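Local coordinates for uncharacterized protein YacP (Bacillus subtilis, PDB 5MQ8) that acts as an endoribonuclease of the PIN-like NYN family that takes part in ribosome-dependent mRNA decay, at residues 13-16 with 17-20; 24-27 with 28-31; 35-38 with 39-42; 126-129 with 130-134. All blocks are in the same frame, centred on the assembly; numbering follows the deposited sequence.

Contact 1 of 4, residues 13-16 with 17-20; sequences GAWP and QLKD
The chain passes from helix 8-14 into the short, weakly bonded helix 16-19 around Trp15 O, which accepts from Lys19 N at 2.9 Å, almost in line with the C=O bond, and from Leu18 N at 3.0 Å, above the carbonyl plane. Trp15 is the first residue to leave helical geometry, and Pro16, with no N-H to offer, fits the opening of the next turn. A water carries this turn further, donating to Pro16 O at 2.9 Å and accepting from Asp20 N at 3.0 Å. Trp15 and Leu18 send their side chains the same way, CG opposite the carbonyl carbon in both (chi1 -63° and -65°), and Leu18 CD1 meets the indole obliquely at Trp15 CE3, 3.6 Å away. The indole runs on to Leu124, Leu125 and Val128 of helix 121-145, its NE1 bonded to Ala121 O, while Leu18 packs on Val32 and Leu33 of helix 23-44. On the outer side Lys19 lays its aliphatic chain along the turn, CG 3.7 Å from Pro16 O. Apolar groups thus face the neighbouring helices, while Trp15 O takes two backbone N-H groups and Pro16 O a hydrogen from the water.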
loop_
_atom_site.group_PDB
_atom_site.type_symbol
_atom_site.label_atom_id
_atom_site.label_comp_id
_atom_site.label_asym_id
_atom_site.label_seq_id
_atom_site.Cartn_x
_atom_site.Cartn_y
_atom_site.Cartn_z
ATOM N N GLY A 13 22.814 3.048 -13.076
ATOM C CA GLY A 13 23.227 3.878 -14.200
ATOM C C GLY A 13 22.499 3.625 -15.508
ATOM O O GLY A 13 22.506 4.495 -16.381
ATOM N N ALA A 14 21.861 2.439 -15.663
ATOM C CA ALA A 14 21.188 2.064 -16.907
ATOM C C ALA A 14 19.652 2.214 -16.899
ATOM O O ALA A 14 19.062 2.297 -17.968
ATOM C CB ALA A 14 21.575 0.645 -17.288
ATOM N N TRP A 15 19.006 2.197 -15.716
ATOM C CA TRP A 15 17.548 2.282 -15.625
ATOM C C TRP A 15 17.112 3.745 -15.511
ATOM O O TRP A 15 17.628 4.460 -14.637
ATOM C CB TRP A 15 17.012 1.423 -14.462
ATOM C CG TRP A 15 17.265 -0.063 -14.577
ATOM C CD1 TRP A 15 17.969 -0.710 -15.550
ATOM C CD2 TRP A 15 16.814 -1.078 -13.669
ATOM N NE1 TRP A 15 17.982 -2.064 -15.306
ATOM C CE2 TRP A 15 17.270 -2.319 -14.164
ATOM C CE3 TRP A 15 16.008 -1.068 -12.518
ATOM C CZ2 TRP A 15 16.993 -3.532 -13.518
ATOM C CZ3 TRP A 15 15.735 -2.273 -11.880
ATOM C CH2 TRP A 15 16.226 -3.483 -12.379
ATOM N N PRO A 16 16.186 4.209 -16.399
ATOM C CA PRO A 16 15.771 5.632 -16.379
ATOM C C PRO A 16 15.238 6.149 -15.050
ATOM O O PRO A 16 15.601 7.257 -14.660
ATOM C CB PRO A 16 14.718 5.723 -17.495
ATOM C CG PRO A 16 15.052 4.603 -18.422
ATOM C CD PRO A 16 15.540 3.481 -17.515
ATOM N N GLN A 17 14.418 5.359 -14.336
ATOM C CA GLN A 17 13.876 5.781 -13.039
ATOM C C GLN A 17 14.912 5.724 -11.889
ATOM O O GLN A 17 14.628 6.214 -10.788
ATOM C CB GLN A 17 12.594 5.009 -12.683
ATOM C CG GLN A 17 11.366 5.419 -13.513
ATOM C CD GLN A 17 10.085 5.439 -12.700
ATOM O OE1 GLN A 17 9.720 4.469 -12.020
ATOM N NE2 GLN A 17 9.355 6.543 -12.776
ATOM N N LEU A 18 16.123 5.187 -12.157
ATOM C CA LEU A 18 17.195 5.098 -11.163
ATOM C C LEU A 18 18.338 6.084 -11.386
ATOM O O LEU A 18 18.811 6.674 -10.418
ATOM C CB LEU A 18 17.793 3.675 -11.101
ATOM C CG LEU A 18 16.911 2.509 -10.635
ATOM C CD1 LEU A 18 17.741 1.260 -10.456
ATOM C CD2 LEU A 18 16.240 2.815 -9.334
ATOM N N LYS A 19 18.813 6.222 -12.644
ATOM C CA LYS A 19 19.996 7.021 -13.013
ATOM C C LYS A 19 20.012 8.466 -12.489
ATOM O O LYS A 19 21.103 8.985 -12.261
ATOM C CB LYS A 19 20.272 6.991 -14.529
ATOM C CG LYS A 19 19.232 7.670 -15.413
ATOM C CD LYS A 19 19.680 7.699 -16.870
ATOM C CE LYS A 19 19.254 6.478 -17.642
ATOM N NZ LYS A 19 19.779 6.499 -19.030
ATOM N N ASP A 20 18.845 9.086 -12.247
ATOM C CA ASP A 20 18.816 10.470 -11.761
ATOM C C ASP A 20 18.649 10.595 -10.230
ATOM O O ASP A 20 18.604 11.715 -9.716
ATOM C CB ASP A 20 17.760 11.292 -12.526
ATOM C CG ASP A 20 17.966 11.285 -14.036
ATOM O OD1 ASP A 20 19.106 11.552 -14.486
ATOM O OD2 ASP A 20 16.993 10.999 -14.768
HETATM O O HOH W 1 15.942 8.575 -12.101
#

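Contact 2 of 4, residues 24-27 with 28-31; sequences NSFE and EARD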
loop_
_atom_site.group_PDB
_atom_site.type_symbol
_atom_site.label_atom_id
_atom_site.label_comp_id
_atom_site.label_asym_id
_atom_site.label_seq_id
_atom_site.Cartn_x
_atom_site.Cartn_y
_atom_site.Cartn_z
ATOM N N ASN A 24 23.518 11.717 -2.281
ATOM C CA ASN A 24 24.154 10.949 -1.204
ATOM C C ASN A 24 24.606 9.540 -1.675
ATOM O O ASN A 24 24.226 8.527 -1.083
ATOM C CB ASN A 24 23.242 10.911 0.045
ATOM C CG ASN A 24 23.858 10.374 1.333
ATOM O OD1 ASN A 24 23.149 9.928 2.227
ATOM N ND2 ASN A 24 25.184 10.408 1.480
ATOM N N SER A 25 25.407 9.502 -2.770
ATOM C CA SER A 25 25.967 8.297 -3.405
ATOM C C SER A 25 24.872 7.276 -3.838
ATOM O O SER A 25 24.923 6.085 -3.495
ATOM C CB SER A 25 27.048 7.657 -2.530
ATOM O OG SER A 25 28.178 8.503 -2.387
ATOM N N PHE A 26 23.880 7.782 -4.607
ATOM C CA PHE A 26 22.748 7.041 -5.174
ATOM C C PHE A 26 21.895 6.306 -4.119
ATOM O O PHE A 26 21.421 5.202 -4.380
ATOM C CB PHE A 26 23.234 6.080 -6.282
ATOM C CG PHE A 26 23.869 6.749 -7.476
ATOM C CD1 PHE A 26 23.094 7.167 -8.554
ATOM C CD2 PHE A 26 25.250 6.920 -7.546
ATOM C CE1 PHE A 26 23.686 7.752 -9.679
ATOM C CE2 PHE A 26 25.840 7.524 -8.665
ATOM C CZ PHE A 26 25.054 7.932 -9.723
ATOM N N GLU A 27 21.697 6.932 -2.937
ATOM C CA GLU A 27 20.952 6.368 -1.806
ATOM C C GLU A 27 19.519 5.987 -2.174
ATOM O O GLU A 27 19.072 4.897 -1.820
ATOM C CB GLU A 27 20.979 7.314 -0.603
ATOM C CG GLU A 27 20.342 6.726 0.647
ATOM C CD GLU A 27 20.278 7.628 1.863
ATOM O OE1 GLU A 27 20.126 8.860 1.694
ATOM O OE2 GLU A 27 20.329 7.090 2.994
ATOM N N GLU A 28 18.811 6.884 -2.883
ATOM C CA GLU A 28 17.447 6.655 -3.328
ATOM C C GLU A 28 17.411 5.594 -4.425
ATOM O O GLU A 28 16.553 4.710 -4.374
ATOM C CB GLU A 28 16.773 7.960 -3.768
ATOM C CG GLU A 28 16.267 8.762 -2.582
ATOM C CD GLU A 28 15.703 10.147 -2.845
ATOM O OE1 GLU A 28 15.174 10.396 -3.953
ATOM O OE2 GLU A 28 15.771 10.982 -1.917
ATOM N N ALA A 29 18.365 5.643 -5.375
ATOM C CA ALA A 29 18.438 4.665 -6.465
ATOM C C ALA A 29 18.673 3.236 -5.930
ATOM O O ALA A 29 18.046 2.288 -6.406
ATOM C CB ALA A 29 19.521 5.057 -7.452
ATOM N N ARG A 30 19.534 3.108 -4.905
ATOM C CA ARG A 30 19.862 1.865 -4.212
ATOM C C ARG A 30 18.593 1.288 -3.547
ATOM O O ARG A 30 18.279 0.118 -3.744
ATOM C CB ARG A 30 20.978 2.126 -3.192
ATOM C CG ARG A 30 21.291 0.979 -2.244
ATOM C CD ARG A 30 20.814 1.311 -0.848
ATOM N NE ARG A 30 21.844 1.977 -0.077
ATOM C CZ ARG A 30 21.615 2.702 1.011
ATOM N NH1 ARG A 30 20.374 2.890 1.447
ATOM N NH2 ARG A 30 22.623 3.255 1.665
ATOM N N ASP A 31 17.860 2.128 -2.801
ATOM C CA ASP A 31 16.622 1.758 -2.122
ATOM C C ASP A 31 15.536 1.287 -3.085
ATOM O O ASP A 31 14.909 0.266 -2.820
ATOM C CB ASP A 31 16.116 2.933 -1.269
ATOM C CG ASP A 31 16.957 3.230 -0.032
ATOM O OD1 ASP A 31 17.808 2.385 0.327
ATOM O OD2 ASP A 31 16.750 4.301 0.582
HETATM O O HOH W 2 21.611 4.734 4.034
#
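Glu27 and Arg30 cross obliquely on one side of the helix, the carboxylate and guanidinium planes nearly perpendicular at 89°. Methylene and not carboxylate makes the contact: Glu27 CG lies over one face of the guanidinium, 3.9 Å from Arg30 NH1, whereas Glu27 OE2 stays 4.5 Å from that nitrogen, beyond a salt bridge. A water joins the polar ends instead, giving a hydrogen to Glu27 OE2 at 2.9 Å and taking one from Arg30 NH2 at 3.0 Å. Arginine suits this place because its flat head can offer a face to a methylene and its edge to acceptors. Bends at chi2 and chi3 (-109° and -90°) bring the head back beside Asp31, where Arg30 NH1 forms a salt bridge with Asp31 OD1 at 2.8 Å, met on the syn side but tilted out of the carboxylate plane. The contact lies near the start of helix 23-44, next to helix 8-14 in the NYN domain, a member of the PIN clan. Lys58 O takes a further hydrogen from Arg30 NH2, and Asp31 OD2 forms a salt bridge with Lys63. Toward helix 8-14, Phe26 and Ala29 both pack on Ile12; Ala29 CB sits at the edge of the phenyl ring, 4.0 Å from Phe26 CB, its methyl suited to a buried place.

Contact 3 of 4, residues 35-38 with 39-42; sequences QKMA and EYQS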
loop_
_atom_site.group_PDB
_atom_site.type_symbol
_atom_site.label_atom_id
_atom_site.label_comp_id
_atom_site.label_asym_id
_atom_site.label_seq_id
_atom_site.Cartn_x
_atom_site.Cartn_y
_atom_site.Cartn_z
ATOM N N GLN A 35 13.950 -2.675 -3.559
ATOM C CA GLN A 35 12.507 -2.930 -3.541
ATOM C C GLN A 35 12.077 -3.670 -4.817
ATOM O O GLN A 35 11.327 -4.641 -4.721
ATOM C CB GLN A 35 11.702 -1.629 -3.302
ATOM C CG GLN A 35 10.161 -1.792 -3.267
ATOM C CD GLN A 35 9.619 -2.892 -2.362
ATOM O OE1 GLN A 35 8.722 -3.655 -2.739
ATOM N NE2 GLN A 35 10.150 -3.021 -1.163
ATOM N N LYS A 36 12.606 -3.252 -5.987
ATOM C CA LYS A 36 12.356 -3.910 -7.273
ATOM C C LYS A 36 12.837 -5.362 -7.239
ATOM O O LYS A 36 12.137 -6.247 -7.739
ATOM C CB LYS A 36 13.037 -3.158 -8.443
ATOM C CG LYS A 36 12.503 -1.753 -8.744
ATOM C CD LYS A 36 10.998 -1.715 -8.959
ATOM C CE LYS A 36 10.340 -0.892 -7.877
ATOM N NZ LYS A 36 8.981 -1.391 -7.531
ATOM N N MET A 37 14.011 -5.604 -6.620
ATOM C CA MET A 37 14.577 -6.941 -6.499
ATOM C C MET A 37 13.806 -7.829 -5.502
ATOM O O MET A 37 13.803 -9.049 -5.672
ATOM C CB MET A 37 16.090 -6.914 -6.217
ATOM C CG MET A 37 16.948 -6.415 -7.426
ATOM S SD MET A 37 16.403 -6.832 -9.113
ATOM C CE MET A 37 16.678 -8.429 -9.145
ATOM N N ALA A 38 13.122 -7.221 -4.499
ATOM C CA ALA A 38 12.269 -7.935 -3.540
ATOM C C ALA A 38 11.068 -8.485 -4.300
ATOM O O ALA A 38 10.760 -9.658 -4.157
ATOM C CB ALA A 38 11.811 -6.997 -2.429
ATOM N N GLU A 39 10.447 -7.650 -5.170
ATOM C CA GLU A 39 9.325 -8.036 -6.019
ATOM C C GLU A 39 9.725 -9.182 -6.963
ATOM O O GLU A 39 8.977 -10.155 -7.070
ATOM C CB GLU A 39 8.825 -6.839 -6.825
ATOM C CG GLU A 39 7.949 -5.909 -6.021
ATOM C CD GLU A 39 8.022 -4.441 -6.377
ATOM O OE1 GLU A 39 8.378 -4.120 -7.532
ATOM O OE2 GLU A 39 7.697 -3.609 -5.503
ATOM N N TYR A 40 10.923 -9.078 -7.603
ATOM C CA TYR A 40 11.485 -10.078 -8.513
ATOM C C TYR A 40 11.673 -11.404 -7.787
ATOM O O TYR A 40 11.220 -12.427 -8.306
ATOM C CB TYR A 40 12.830 -9.604 -9.110
ATOM C CG TYR A 40 13.368 -10.496 -10.209
ATOM C CD1 TYR A 40 14.145 -11.614 -9.914
ATOM C CD2 TYR A 40 13.122 -10.209 -11.548
ATOM C CE1 TYR A 40 14.611 -12.457 -10.922
ATOM C CE2 TYR A 40 13.621 -11.021 -12.566
ATOM C CZ TYR A 40 14.358 -12.150 -12.249
ATOM O OH TYR A 40 14.840 -12.952 -13.264
ATOM N N GLN A 41 12.347 -11.385 -6.604
ATOM C CA GLN A 41 12.590 -12.583 -5.801
ATOM C C GLN A 41 11.254 -13.274 -5.447
ATOM O O GLN A 41 11.114 -14.480 -5.664
ATOM C CB GLN A 41 13.396 -12.263 -4.525
ATOM C CG GLN A 41 13.579 -13.485 -3.603
ATOM C CD GLN A 41 14.877 -13.604 -2.853
ATOM O OE1 GLN A 41 15.952 -13.243 -3.322
ATOM N NE2 GLN A 41 14.807 -14.147 -1.657
ATOM N N SER A 42 10.298 -12.508 -4.896
ATOM C CA SER A 42 8.998 -13.016 -4.477
ATOM C C SER A 42 8.169 -13.602 -5.623
ATOM O O SER A 42 7.666 -14.709 -5.477
ATOM C CB SER A 42 8.214 -11.938 -3.742
ATOM O OG SER A 42 6.985 -12.472 -3.284
#
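Charged groups meet first where Lys36 and Glu39, three residues apart, run side by side. Lys36 NZ donates to Glu39 OE1 at 2.8 Å, on the syn lone pair of that oxygen, and weakly to Glu39 OE2 at 3.3 Å, so the ammonium leans to OE1. The lysine chain gets there by bends at chi2 (-54°), chi3 and chi4, curling forward along its own helix. Glu132 of helix 121-145 is a second salt-bridge partner of the same nitrogen; a lysine between two glutamates would probably favour their ionised forms. The Gln35 side chain crosses that of Glu39 at about a right angle, the amide and carboxylate planes 59° apart.

Apolar contact lies on another side of the helix. Met37 CE comes obliquely to the Tyr40 ring, 4.0 Å from Tyr40 CB and also from CG. The thioether chain, bent at chi2 and chi3, packs on Val48 and Val50 of strand 47-52 and on Leu4 and Val6 of strand 3-7, and Tyr40 reaches past it to hydrogen-bond Glu127 through its hydroxyl.

Backbone bonds are regular, the shortest being Gln41 N to Met37 O at 2.9 Å. Small Ala38 and Ser42 line the side turned to the second subunit, where Ser42 OG bonds Glu162 of that subunit. A helix packed by its apolar side on a parallel sheet is the alpha/beta architecture of the PIN-like NYN domain; here helix 23-44 also meets the second subunit.

Contact 4 of 4, residues 126-129 with 130-134; sequences REVE and TIERR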
loop_
_atom_site.group_PDB
_atom_site.type_symbol
_atom_site.label_atom_id
_atom_site.label_comp_id
_atom_site.label_asym_id
_atom_site.label_seq_id
_atom_site.Cartn_x
_atom_site.Cartn_y
_atom_site.Cartn_z
ATOM N N ARG A 126 13.070 -4.881 -18.145
ATOM C CA ARG A 126 11.873 -5.363 -18.865
ATOM C C ARG A 126 11.118 -6.410 -18.021
ATOM O O ARG A 126 9.900 -6.340 -17.908
ATOM C CB ARG A 126 12.269 -5.930 -20.250
ATOM C CG ARG A 126 11.098 -6.431 -21.099
ATOM C CD ARG A 126 11.553 -7.301 -22.259
ATOM N NE ARG A 126 10.498 -8.233 -22.674
ATOM C CZ ARG A 126 10.569 -9.040 -23.729
ATOM N NH1 ARG A 126 11.647 -9.039 -24.505
ATOM N NH2 ARG A 126 9.559 -9.850 -24.021
ATOM N N GLU A 127 11.855 -7.336 -17.401
ATOM C CA GLU A 127 11.353 -8.373 -16.500
ATOM C C GLU A 127 10.752 -7.736 -15.240
ATOM O O GLU A 127 9.625 -8.064 -14.872
ATOM C CB GLU A 127 12.478 -9.333 -16.120
ATOM C CG GLU A 127 12.845 -10.275 -17.252
ATOM C CD GLU A 127 13.867 -11.350 -16.948
ATOM O OE1 GLU A 127 14.237 -11.530 -15.763
ATOM O OE2 GLU A 127 14.267 -12.049 -17.907
ATOM N N VAL A 128 11.480 -6.778 -14.626
ATOM C CA VAL A 128 11.020 -6.044 -13.445
ATOM C C VAL A 128 9.721 -5.272 -13.740
ATOM O O VAL A 128 8.788 -5.345 -12.945
ATOM C CB VAL A 128 12.151 -5.149 -12.839
ATOM C CG1 VAL A 128 11.599 -4.078 -11.910
ATOM C CG2 VAL A 128 13.200 -5.997 -12.119
ATOM N N GLU A 129 9.652 -4.554 -14.881
ATOM C CA GLU A 129 8.465 -3.782 -15.253
ATOM C C GLU A 129 7.220 -4.649 -15.450
ATOM O O GLU A 129 6.137 -4.257 -15.006
ATOM C CB GLU A 129 8.730 -2.883 -16.467
ATOM C CG GLU A 129 9.580 -1.674 -16.100
ATOM C CD GLU A 129 10.022 -0.755 -17.226
ATOM O OE1 GLU A 129 10.099 -1.219 -18.386
ATOM O OE2 GLU A 129 10.337 0.422 -16.935
ATOM N N THR A 130 7.388 -5.842 -16.050
ATOM C CA THR A 130 6.310 -6.825 -16.288
ATOM C C THR A 130 5.810 -7.386 -14.947
ATOM O O THR A 130 4.599 -7.436 -14.735
ATOM C CB THR A 130 6.801 -7.946 -17.257
ATOM O OG1 THR A 130 7.132 -7.398 -18.518
ATOM C CG2 THR A 130 5.831 -9.083 -17.418
ATOM N N ILE A 131 6.749 -7.828 -14.070
ATOM C CA ILE A 131 6.474 -8.383 -12.733
ATOM C C ILE A 131 5.732 -7.358 -11.848
ATOM O O ILE A 131 4.746 -7.719 -11.215
ATOM C CB ILE A 131 7.767 -8.947 -12.077
ATOM C CG1 ILE A 131 8.206 -10.250 -12.778
ATOM C CG2 ILE A 131 7.597 -9.163 -10.568
ATOM C CD1 ILE A 131 9.619 -10.729 -12.494
ATOM N N GLU A 132 6.167 -6.085 -11.868
ATOM C CA GLU A 132 5.541 -4.986 -11.136
ATOM C C GLU A 132 4.055 -4.852 -11.516
ATOM O O GLU A 132 3.200 -4.746 -10.634
ATOM C CB GLU A 132 6.222 -3.657 -11.486
ATOM C CG GLU A 132 7.322 -3.199 -10.555
ATOM C CD GLU A 132 7.768 -1.778 -10.845
ATOM O OE1 GLU A 132 8.217 -1.517 -11.986
ATOM O OE2 GLU A 132 7.626 -0.913 -9.949
ATOM N N ARG A 133 3.772 -4.803 -12.835
ATOM C CA ARG A 133 2.426 -4.653 -13.385
ATOM C C ARG A 133 1.545 -5.839 -13.067
ATOM O O ARG A 133 0.365 -5.644 -12.782
ATOM C CB ARG A 133 2.475 -4.397 -14.903
ATOM C CG ARG A 133 2.808 -2.951 -15.261
ATOM C CD ARG A 133 2.618 -2.668 -16.751
ATOM N NE ARG A 133 3.693 -3.229 -17.579
ATOM C CZ ARG A 133 4.797 -2.573 -17.934
ATOM N NH1 ARG A 133 4.991 -1.320 -17.538
ATOM N NH2 ARG A 133 5.716 -3.167 -18.684
ATOM N N ARG A 134 2.122 -7.052 -13.088
ATOM C CA ARG A 134 1.428 -8.300 -12.805
ATOM C C ARG A 134 1.032 -8.380 -11.339
ATOM O O ARG A 134 -0.118 -8.722 -11.045
ATOM C CB ARG A 134 2.281 -9.512 -13.212
ATOM C CG ARG A 134 1.653 -10.341 -14.331
ATOM C CD ARG A 134 2.645 -11.281 -14.996
ATOM N NE ARG A 134 2.627 -11.139 -16.456
ATOM C CZ ARG A 134 3.535 -11.666 -17.272
ATOM N NH1 ARG A 134 4.547 -12.370 -16.785
ATOM N NH2 ARG A 134 3.447 -11.478 -18.582
#
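A chi1 of -62° sets Thr130 OG1 opposite its own carbonyl carbon and beside its N, from where the hydroxyl reaches back one turn to Arg126 O; in Arg133 a chi3 of -75° folds the guanidinium back over the carbonyl of Glu129. Arg126 O is therefore gripped twice, by Thr130 OG1 at 3.0 Å and Thr130 N at 3.2 Å, the two donors arriving from opposite faces of the carbonyl plane. Threonine suits the position, since its short branch can return a hydroxyl to the helix and still offer a methyl: CG2 lies over the centre of the Arg134 guanidinium, 3.4 Å above its plane. Glu129 O likewise sits over the centre of the Arg133 guanidinium, 3.6 Å from its plane, a placement in which the positive charge would probably be felt by the oxygen. Nearby, Arg133 NH2 touches Glu129 CB at 3.8 Å. Helix 121-145 is one of the long helices of this PIN-like NYN domain and lies against helix 23-44. Toward that helix Ile131 packs on Tyr40 and Tyr43, between polar links made by Glu127 to Tyr40 and by Glu132 to Lys36. Within its own helix Ile131 rests CG1 3.3 Å from Glu127 O.

How the contacts relate
Contacts 2 and 3 are successive parts of helix 23-44, their centres about 17 Å apart, and both reach the second subunit. Contact 3 is the buried one, near the middle of the chain, with apolar side chains toward the sheet; the other three are partly buried. Contact 1 uses backbone and water, contact 2 an arginine shared by Asp31 and water, contact 4 a threonine hydroxyl and guanidinium faces over the helix. Contact 4 lies on helix 121-145 and meets contact 3 through charged, hydroxyl and apolar pairs, their centres about 10 Å apart. Contact 1, a turn between two helices, touches contacts 2 and 4 by packing, whereas contacts 2 and 4 do not touch.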